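Local coordinates for peptidyl tryptophan dihydroxylase (Pseudomonas putida, PDB 7CTQ), which uses bound FAD as a flavoprotein monooxygenase to dihydroxylate a peptidyl tryptophan, a step essential for biogenesis of the tryptophylquinone cofactor of quinohemoprotein amine dehydrogenase, at residues E44-Q48 against R49-G53; N273-F276 against Q277-S281; G404-L407 against E408-V411. All coordinates share one frame; numbering follows the deposited sequence.

Interaction 1: residues E44-Q48 against R49-G53; sequences EGVSQ and RVLEG. With FAD (flavin-adenine dinucleotide), chain C.
At the junction where strand 43-46 passes into helix 48-56, Val46 and Ser47 meet the first turn of the helix while the strand itself grips the flavin. CG2 of Val46 reaches CD2 of Leu51 at 4.1 Å, the two side chains crossing at about a right angle, and CG1 faces Val50 CG1. Ser47, at the N-cap position, has OG lodged between its backbone N and carbonyl carbon (chi1 67°), which sets the oxygen against Val50 CG2 at 3.3 Å. Its backbone N is buried without a partner. Upstream, Gly45 pairs with the pyrimidine end of the isoalloxazine through both its peptide groups: Gly45 N donates to FAD O4 at 2.8 Å, and FAD N3 donates to Gly45 O at 2.8 Å, 163° at the hydrogen. Glu44 lies over the ring system, CG 3.4 Å from FAD C4X, and its extended chain carries OE1 to the ribityl hydroxyl O2' of FAD, which donates to it at 2.8 Å. The other oxygen, OE2, is held by a salt bridge to Arg91, so both carboxylate oxygens have a partner. The strand-to-helix junction thus forms one wall of the FAD pocket, through Gly45 and Glu44.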
loop_
_atom_site.group_PDB
_atom_site.type_symbol
_atom_site.label_atom_id
_atom_site.label_comp_id
_atom_site.label_asym_id
_atom_site.label_seq_id
_atom_site.Cartn_x
_atom_site.Cartn_y
_atom_site.Cartn_z
ATOM N N GLU A 44 -3.586 -11.442 -8.784
ATOM C CA GLU A 44 -2.366 -10.880 -8.248
ATOM C C GLU A 44 -1.624 -11.946 -7.463
ATOM O O GLU A 44 -2.213 -12.930 -7.009
ATOM C CB GLU A 44 -2.681 -9.678 -7.355
ATOM C CG GLU A 44 -3.090 -8.440 -8.136
ATOM C CD GLU A 44 -3.832 -7.421 -7.297
ATOM O OE1 GLU A 44 -4.119 -6.322 -7.822
ATOM O OE2 GLU A 44 -4.139 -7.716 -6.122
ATOM N N GLY A 45 -0.315 -11.751 -7.328
ATOM C CA GLY A 45 0.495 -12.598 -6.474
ATOM C C GLY A 45 0.481 -12.063 -5.054
ATOM O O GLY A 45 0.701 -10.870 -4.829
ATOM N N VAL A 46 0.205 -12.948 -4.098
ATOM C CA VAL A 46 0.168 -12.575 -2.690
ATOM C C VAL A 46 1.120 -13.475 -1.916
ATOM O O VAL A 46 1.297 -14.654 -2.239
ATOM C CB VAL A 46 -1.261 -12.645 -2.100
ATOM C CG1 VAL A 46 -2.124 -11.511 -2.659
ATOM C CG2 VAL A 46 -1.902 -14.010 -2.369
ATOM N N SER A 47 1.744 -12.901 -0.890
ATOM C CA SER A 47 2.673 -13.625 -0.039
ATOM C C SER A 47 1.929 -14.270 1.130
ATOM O O SER A 47 0.717 -14.108 1.305
ATOM C CB SER A 47 3.783 -12.694 0.459
ATOM O OG SER A 47 3.289 -11.691 1.337
ATOM N N GLN A 48 2.676 -15.034 1.934
ATOM C CA GLN A 48 2.116 -15.629 3.144
ATOM C C GLN A 48 1.707 -14.553 4.142
ATOM O O GLN A 48 0.683 -14.683 4.824
ATOM C CB GLN A 48 3.129 -16.591 3.774
ATOM C CG GLN A 48 4.464 -15.952 4.197
ATOM C CD GLN A 48 5.398 -15.660 3.026
ATOM O OE1 GLN A 48 5.230 -16.199 1.929
ATOM N NE2 GLN A 48 6.387 -14.801 3.257
ATOM N N ARG A 49 2.494 -13.476 4.225
ATOM C CA ARG A 49 2.214 -12.399 5.168
ATOM C C ARG A 49 0.870 -11.741 4.871
ATOM O O ARG A 49 0.055 -11.534 5.778
ATOM C CB ARG A 49 3.343 -11.363 5.118
ATOM C CG ARG A 49 3.673 -10.710 6.458
ATOM C CD ARG A 49 4.366 -9.370 6.261
ATOM N NE ARG A 49 5.177 -9.349 5.045
ATOM C CZ ARG A 49 5.849 -8.286 4.607
ATOM N NH1 ARG A 49 5.812 -7.144 5.288
ATOM N NH2 ARG A 49 6.562 -8.366 3.488
ATOM N N VAL A 50 0.623 -11.417 3.596
ATOM C CA VAL A 50 -0.557 -10.641 3.215
ATOM C C VAL A 50 -1.833 -11.312 3.703
ATOM O O VAL A 50 -2.769 -10.646 4.171
ATOM C CB VAL A 50 -0.583 -10.433 1.690
ATOM C CG1 VAL A 50 -1.839 -9.700 1.271
ATOM C CG2 VAL A 50 0.660 -9.664 1.232
ATOM N N LEU A 51 -1.894 -12.641 3.623
ATOM C CA LEU A 51 -3.173 -13.317 3.811
ATOM C C LEU A 51 -3.576 -13.348 5.284
ATOM O O LEU A 51 -4.746 -13.138 5.619
ATOM C CB LEU A 51 -3.099 -14.726 3.202
ATOM C CG LEU A 51 -3.077 -14.853 1.676
ATOM C CD1 LEU A 51 -2.637 -16.351 1.243
ATOM C CD2 LEU A 51 -4.305 -14.210 0.962
ATOM N N GLU A 52 -2.614 -13.557 6.184
ATOM C CA GLU A 52 -2.919 -13.404 7.602
ATOM C C GLU A 52 -2.901 -11.939 8.028
ATOM O O GLU A 52 -3.626 -11.552 8.955
ATOM C CB GLU A 52 -1.956 -14.228 8.459
ATOM C CG GLU A 52 -2.346 -15.703 8.523
ATOM C CD GLU A 52 -1.193 -16.637 8.219
ATOM O OE1 GLU A 52 -1.426 -17.862 8.109
ATOM O OE2 GLU A 52 -0.046 -16.148 8.109
ATOM N N GLY A 53 -2.080 -11.113 7.376
ATOM C CA GLY A 53 -2.258 -9.676 7.487
ATOM C C GLY A 53 -3.649 -9.232 7.080
ATOM O O GLY A 53 -4.186 -8.275 7.639
HETATM P PA FAD C . -8.591 -0.937 -4.815
HETATM O O1A FAD C . -8.244 -2.322 -4.430
HETATM O O2A FAD C . -8.275 -0.619 -6.270
HETATM O O5B FAD C . -10.071 -0.656 -4.405
HETATM C C5B FAD C . -10.820 0.430 -4.985
HETATM C C4B FAD C . -12.261 -0.008 -5.009
HETATM O O4B FAD C . -13.092 1.121 -5.363
HETATM C C3B FAD C . -12.601 -1.125 -6.001
HETATM O O3B FAD C . -13.549 -2.021 -5.426
HETATM C C2B FAD C . -13.160 -0.358 -7.206
HETATM O O2B FAD C . -14.116 -1.104 -7.957
HETATM C C1B FAD C . -13.863 0.802 -6.501
HETATM N N9A FAD C . -14.080 2.012 -7.281
HETATM C C8A FAD C . -13.261 2.604 -8.201
HETATM N N7A FAD C . -13.737 3.705 -8.729
HETATM C C5A FAD C . -14.979 3.827 -8.132
HETATM C C6A FAD C . -16.014 4.774 -8.271
HETATM N N6A FAD C . -15.956 5.824 -9.089
HETATM N N1A FAD C . -17.134 4.612 -7.519
HETATM C C2A FAD C . -17.203 3.564 -6.694
HETATM N N3A FAD C . -16.289 2.609 -6.487
HETATM C C4A FAD C . -15.197 2.797 -7.234
HETATM N N1 FAD C . -0.882 -6.012 -5.075
HETATM C C2 FAD C . -0.538 -7.243 -4.589
HETATM O O2 FAD C . -0.640 -7.520 -3.393
HETATM N N3 FAD C . -0.074 -8.215 -5.451
HETATM C C4 FAD C . 0.087 -8.081 -6.815
HETATM O O4 FAD C . 0.499 -9.026 -7.485
HETATM C C4X FAD C . -0.276 -6.773 -7.324
HETATM N N5 FAD C . -0.146 -6.556 -8.607
HETATM C C5X FAD C . -0.492 -5.306 -9.094
HETATM C C6 FAD C . -0.353 -5.055 -10.460
HETATM C C7 FAD C . -0.671 -3.811 -10.996
HETATM C C7M FAD C . -0.511 -3.576 -12.475
HETATM C C8 FAD C . -1.136 -2.792 -10.150
HETATM C C8M FAD C . -1.499 -1.437 -10.699
HETATM C C9 FAD C . -1.282 -3.040 -8.790
HETATM C C9A FAD C . -0.958 -4.282 -8.257
HETATM N N10 FAD C . -1.101 -4.563 -6.883
HETATM C C10 FAD C . -0.751 -5.799 -6.377
HETATM C "C1'" FAD C . -1.539 -3.517 -5.956
HETATM C "C2'" FAD C . -2.972 -3.669 -5.472
HETATM O "O2'" FAD C . -3.874 -3.854 -6.562
HETATM C "C3'" FAD C . -3.347 -2.407 -4.699
HETATM O "O3'" FAD C . -2.284 -2.121 -3.798
HETATM C "C4'" FAD C . -4.642 -2.479 -3.897
HETATM O "O4'" FAD C . -5.676 -3.136 -4.636
HETATM C "C5'" FAD C . -5.093 -1.099 -3.480
HETATM O "O5'" FAD C . -6.193 -1.233 -2.569
HETATM P P FAD C . -7.273 -0.116 -2.445
HETATM O O1P FAD C . -6.543 1.163 -2.010
HETATM O O2P FAD C . -8.403 -0.568 -1.587
HETATM O O3P FAD C . -7.755 0.092 -3.943
#

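Interaction 2: residues N273-F276 against Q277-S281; sequences NGIF and QSLSS. With FAD (flavin-adenine dinucleotide), chain C.
Ser278 and Gly274 face each other across the first turn of helix 274-282, where the protein backbone meets the pyrimidine and ribityl parts of the flavin. Ser278 N donates to Gly274 O at 2.8 Å. The serine hydroxyl also comes up to that oxygen, but this approach belongs to one of two conformers and is too short to carry weight. In one of its two conformers Ser278 OG accepts from FAD O3' at 2.7 Å. Ile275 N donates to FAD O2 at 2.9 Å, almost straight at 172°; the amino end of the helix thus points at this carbonyl oxygen, and its dipole would probably favour negative charge there.

Gln277 can be followed outward. Its CB lies 3.5 Å from Gly274 O; CG, anti to its own carbonyl carbon (chi1 -61°), comes to 3.2 Å from Asn273 O; beyond it the extended chain runs back along the start of the helix. CD stays beside the same oxygen, OE1 lies nearest Gly274 CA, and NE2 ends 4.0 Å from Asn273 CB. Ser280 OG donates to Phe276 O from above the carbonyl plane while Ser280 N donates to the same atom, and OG also approaches Phe276 CE2 at 3.6 Å.

Around this turn, helix 48-56 supplies Val50 beside Ile275 and Phe276, helix 299-327 brings Phe317 against Gln277 and Ser280, and Leu279 rests on Pro15 and Ala19 of helix 15-27, so the short helix is wedged between three others with the flavin at its amino end.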
loop_
_atom_site.group_PDB
_atom_site.type_symbol
_atom_site.label_atom_id
_atom_site.label_comp_id
_atom_site.label_asym_id
_atom_site.label_seq_id
_atom_site.Cartn_x
_atom_site.Cartn_y
_atom_site.Cartn_z
ATOM N N ASN A 273 3.495 -7.190 -3.178
ATOM C CA ASN A 273 3.069 -6.900 -1.816
ATOM C C ASN A 273 2.160 -5.683 -1.744
ATOM O O ASN A 273 2.008 -5.104 -0.665
ATOM C CB ASN A 273 4.283 -6.674 -0.918
ATOM C CG ASN A 273 4.661 -7.906 -0.139
ATOM O OD1 ASN A 273 4.335 -8.028 1.041
ATOM N ND2 ASN A 273 5.355 -8.836 -0.796
ATOM N N GLY A 274 1.536 -5.292 -2.859
ATOM C CA GLY A 274 0.789 -4.044 -2.884
ATOM C C GLY A 274 -0.379 -4.022 -1.916
ATOM O O GLY A 274 -0.632 -3.010 -1.252
ATOM N N ILE A 275 -1.106 -5.138 -1.814
ATOM C CA ILE A 275 -2.268 -5.172 -0.929
ATOM C C ILE A 275 -1.841 -4.924 0.514
ATOM O O ILE A 275 -2.507 -4.189 1.260
ATOM C CB ILE A 275 -3.027 -6.503 -1.086
ATOM C CG1 ILE A 275 -3.796 -6.516 -2.418
ATOM C CG2 ILE A 275 -3.990 -6.686 0.051
ATOM C CD1 ILE A 275 -4.223 -7.905 -2.881
ATOM N N PHE A 276 -0.716 -5.512 0.919
ATOM C CA PHE A 276 -0.198 -5.283 2.264
ATOM C C PHE A 276 0.172 -3.820 2.462
ATOM O O PHE A 276 -0.110 -3.231 3.516
ATOM C CB PHE A 276 1.015 -6.180 2.511
ATOM C CG PHE A 276 1.692 -5.941 3.834
ATOM C CD1 PHE A 276 1.343 -6.688 4.948
ATOM C CD2 PHE A 276 2.684 -4.971 3.966
ATOM C CE1 PHE A 276 1.968 -6.470 6.175
ATOM C CE2 PHE A 276 3.312 -4.751 5.183
ATOM C CZ PHE A 276 2.953 -5.499 6.289
ATOM N N GLN A 277 0.833 -3.230 1.467
ATOM C CA GLN A 277 1.243 -1.834 1.550
ATOM C C GLN A 277 0.035 -0.906 1.605
ATOM O O GLN A 277 0.064 0.123 2.295
ATOM C CB GLN A 277 2.146 -1.517 0.372
ATOM C CG GLN A 277 3.391 -2.377 0.393
ATOM C CD GLN A 277 4.196 -2.265 -0.866
ATOM O OE1 GLN A 277 3.734 -1.699 -1.848
ATOM N NE2 GLN A 277 5.406 -2.806 -0.851
ATOM N N SER A 278 -1.046 -1.263 0.904
ATOM C CA SER A 278 -2.268 -0.471 0.984
ATOM C C SER A 278 -2.928 -0.616 2.347
ATOM O O SER A 278 -3.476 0.355 2.883
ATOM C CB SER A 278 -3.226 -0.882 -0.133
ATOM O OG SER A 278 -2.493 -1.330 -1.262
ATOM N N LEU A 279 -2.877 -1.819 2.929
ATOM C CA LEU A 279 -3.394 -2.012 4.282
ATOM C C LEU A 279 -2.600 -1.194 5.300
ATOM O O LEU A 279 -3.178 -0.620 6.239
ATOM C CB LEU A 279 -3.372 -3.503 4.644
ATOM C CG LEU A 279 -4.337 -4.437 3.894
ATOM C CD1 LEU A 279 -4.117 -5.891 4.307
ATOM C CD2 LEU A 279 -5.802 -4.025 4.119
ATOM N N SER A 280 -1.277 -1.116 5.122
ATOM C CA SER A 280 -0.443 -0.308 6.015
ATOM C C SER A 280 -0.879 1.149 6.023
ATOM O O SER A 280 -0.811 1.824 7.060
ATOM C CB SER A 280 1.024 -0.398 5.591
ATOM O OG SER A 280 1.475 -1.737 5.686
ATOM N N SER A 281 -1.309 1.659 4.866
ATOM C CA SER A 281 -1.695 3.059 4.782
ATOM C C SER A 281 -3.009 3.312 5.505
ATOM O O SER A 281 -3.257 4.436 5.949
ATOM C CB SER A 281 -1.797 3.484 3.318
ATOM O OG SER A 281 -2.944 2.913 2.707
HETATM P PA FAD C . -8.591 -0.937 -4.815
HETATM O O1A FAD C . -8.244 -2.322 -4.430
HETATM O O2A FAD C . -8.275 -0.619 -6.270
HETATM O O5B FAD C . -10.071 -0.656 -4.405
HETATM C C5B FAD C . -10.820 0.430 -4.985
HETATM C C4B FAD C . -12.261 -0.008 -5.009
HETATM O O4B FAD C . -13.092 1.121 -5.363
HETATM C C3B FAD C . -12.601 -1.125 -6.001
HETATM O O3B FAD C . -13.549 -2.021 -5.426
HETATM C C2B FAD C . -13.160 -0.358 -7.206
HETATM O O2B FAD C . -14.116 -1.104 -7.957
HETATM C C1B FAD C . -13.863 0.802 -6.501
HETATM N N9A FAD C . -14.080 2.012 -7.281
HETATM C C8A FAD C . -13.261 2.604 -8.201
HETATM N N7A FAD C . -13.737 3.705 -8.729
HETATM C C5A FAD C . -14.979 3.827 -8.132
HETATM C C6A FAD C . -16.014 4.774 -8.271
HETATM N N6A FAD C . -15.956 5.824 -9.089
HETATM N N1A FAD C . -17.134 4.612 -7.519
HETATM C C2A FAD C . -17.203 3.564 -6.694
HETATM N N3A FAD C . -16.289 2.609 -6.487
HETATM C C4A FAD C . -15.197 2.797 -7.234
HETATM N N1 FAD C . -0.882 -6.012 -5.075
HETATM C C2 FAD C . -0.538 -7.243 -4.589
HETATM O O2 FAD C . -0.640 -7.520 -3.393
HETATM N N3 FAD C . -0.074 -8.215 -5.451
HETATM C C4 FAD C . 0.087 -8.081 -6.815
HETATM O O4 FAD C . 0.499 -9.026 -7.485
HETATM C C4X FAD C . -0.276 -6.773 -7.324
HETATM N N5 FAD C . -0.146 -6.556 -8.607
HETATM C C5X FAD C . -0.492 -5.306 -9.094
HETATM C C6 FAD C . -0.353 -5.055 -10.460
HETATM C C7 FAD C . -0.671 -3.811 -10.996
HETATM C C7M FAD C . -0.511 -3.576 -12.475
HETATM C C8 FAD C . -1.136 -2.792 -10.150
HETATM C C8M FAD C . -1.499 -1.437 -10.699
HETATM C C9 FAD C . -1.282 -3.040 -8.790
HETATM C C9A FAD C . -0.958 -4.282 -8.257
HETATM N N10 FAD C . -1.101 -4.563 -6.883
HETATM C C10 FAD C . -0.751 -5.799 -6.377
HETATM C "C1'" FAD C . -1.539 -3.517 -5.956
HETATM C "C2'" FAD C . -2.972 -3.669 -5.472
HETATM O "O2'" FAD C . -3.874 -3.854 -6.562
HETATM C "C3'" FAD C . -3.347 -2.407 -4.699
HETATM O "O3'" FAD C . -2.284 -2.121 -3.798
HETATM C "C4'" FAD C . -4.642 -2.479 -3.897
HETATM O "O4'" FAD C . -5.676 -3.136 -4.636
HETATM C "C5'" FAD C . -5.093 -1.099 -3.480
HETATM O "O5'" FAD C . -6.193 -1.233 -2.569
HETATM P P FAD C . -7.273 -0.116 -2.445
HETATM O O1P FAD C . -6.543 1.163 -2.010
HETATM O O2P FAD C . -8.403 -0.568 -1.587
HETATM O O3P FAD C . -7.755 0.092 -3.943
#

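Interaction 3: residues G404-L407 against E408-V411; sequences GRPL and EAVV
Residues 404-411 lead out of one helix and straight into the next: Gly404, with phi 91°, closes helix 395-402 in a Schellman motif, Arg405 and Pro406 are extended, and helix 407-410 follows. Pro406 occupies the N-cap position. Its carbonyl O accepts from Val410 N at 3.0 Å, and Leu407 O accepts from Val411 N at 3.1 Å, these two bonds forming the single short turn. The arrangement is a Schellman-capped helix end followed by a short loop and a one-turn helix in the C-terminal part of the chain, at the protein surface, its centre about 42 Å from the centre of the chain. Arg405 stretches across the turn. With CG opposite the backbone N (chi1 -165°) and the chain extended to NE, its CB lies 3.7 Å from Val410 CG2, NE passes 3.6 Å from Ala409 CB, and Ala409 O sits over one face of the guanidinium, offset toward the guanidinium rim. NH1 makes a salt bridge with Glu400 of the preceding helix. Pro406 CG touches Ala409 CB at 4.1 Å. Leu407 CD1 meets Val411 CG1 at 3.6 Å, and both side chains also reach helix 416-428, Leu407 against Leu426 and Val411 against Val422.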
loop_
_atom_site.group_PDB
_atom_site.type_symbol
_atom_site.label_atom_id
_atom_site.label_comp_id
_atom_site.label_asym_id
_atom_site.label_seq_id
_atom_site.Cartn_x
_atom_site.Cartn_y
_atom_site.Cartn_z
ATOM N N GLY A 404 24.551 17.312 29.279
ATOM C CA GLY A 404 25.780 16.861 29.905
ATOM C C GLY A 404 25.630 16.025 31.159
ATOM O O GLY A 404 26.643 15.729 31.809
ATOM N N ARG A 405 24.414 15.638 31.530
ATOM C CA ARG A 405 24.257 14.755 32.677
ATOM C C ARG A 405 24.739 13.346 32.313
ATOM O O ARG A 405 24.455 12.857 31.213
ATOM C CB ARG A 405 22.795 14.718 33.140
ATOM C CG ARG A 405 22.632 14.108 34.521
ATOM C CD ARG A 405 21.195 14.074 35.045
ATOM N NE ARG A 405 21.198 13.733 36.471
ATOM C CZ ARG A 405 20.177 13.196 37.134
ATOM N NH1 ARG A 405 19.035 12.925 36.509
ATOM N NH2 ARG A 405 20.302 12.928 38.431
ATOM N N PRO A 406 25.502 12.684 33.191
ATOM C CA PRO A 406 26.019 11.352 32.855
ATOM C C PRO A 406 24.903 10.329 32.731
ATOM O O PRO A 406 23.899 10.383 33.454
ATOM C CB PRO A 406 26.959 11.027 34.026
ATOM C CG PRO A 406 26.602 11.999 35.103
ATOM C CD PRO A 406 26.148 13.228 34.398
ATOM N N LEU A 407 25.094 9.384 31.803
ATOM C CA LEU A 407 24.030 8.434 31.477
ATOM C C LEU A 407 23.575 7.669 32.711
ATOM O O LEU A 407 22.370 7.502 32.934
ATOM C CB LEU A 407 24.494 7.464 30.384
ATOM C CG LEU A 407 23.462 6.404 29.990
ATOM C CD1 LEU A 407 22.122 7.054 29.703
ATOM C CD2 LEU A 407 23.926 5.610 28.789
ATOM N N GLU A 408 24.525 7.227 33.541
ATOM C CA GLU A 408 24.173 6.461 34.732
ATOM C C GLU A 408 23.186 7.221 35.612
ATOM O O GLU A 408 22.186 6.655 36.070
ATOM C CB GLU A 408 25.441 6.104 35.510
ATOM C CG GLU A 408 26.262 5.008 34.845
ATOM C CD GLU A 408 26.442 3.765 35.720
ATOM O OE1 GLU A 408 25.733 3.642 36.746
ATOM O OE2 GLU A 408 27.294 2.911 35.375
ATOM N N ALA A 409 23.431 8.517 35.826
ATOM C CA ALA A 409 22.505 9.334 36.610
ATOM C C ALA A 409 21.163 9.509 35.901
ATOM O O ALA A 409 20.107 9.489 36.548
ATOM C CB ALA A 409 23.134 10.699 36.901
ATOM N N VAL A 410 21.183 9.687 34.574
ATOM C CA VAL A 410 19.959 9.965 33.819
ATOM C C VAL A 410 18.955 8.830 33.976
ATOM O O VAL A 410 17.745 9.062 34.110
ATOM C CB VAL A 410 20.299 10.225 32.337
ATOM C CG1 VAL A 410 19.041 10.288 31.489
ATOM C CG2 VAL A 410 21.098 11.511 32.197
ATOM N N VAL A 411 19.437 7.589 33.996
ATOM C CA VAL A 411 18.569 6.419 34.019
ATOM C C VAL A 411 18.438 5.818 35.419
ATOM O O VAL A 411 17.782 4.783 35.584
ATOM C CB VAL A 411 19.067 5.368 33.014
ATOM C CG1 VAL A 411 19.331 6.029 31.671
ATOM C CG2 VAL A 411 20.336 4.708 33.524
#

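In the fold
Interactions 1 and 2 build neighbouring parts of one FAD pocket, their centres 10 Å apart. Residues 44-48 take the O4 and N3 edge and residues 273-276 the O2 carbonyl, so the pyrimidine end of the flavin is held from two separate parts of the sequence; O2' donates to Glu44 of interaction 1 and, in one conformer of its serine, O3' to Ser278 of interaction 2. The two also touch: Arg49 makes a cation-pi contact with the Phe276 ring, its NH1 3.4 Å from Phe276 CZ, and Val50 CG2 packs 3.7 Å from Phe276 CB. Interaction 3 stands apart, its nearest atoms about 32 Å from either of the others, remote from the flavin.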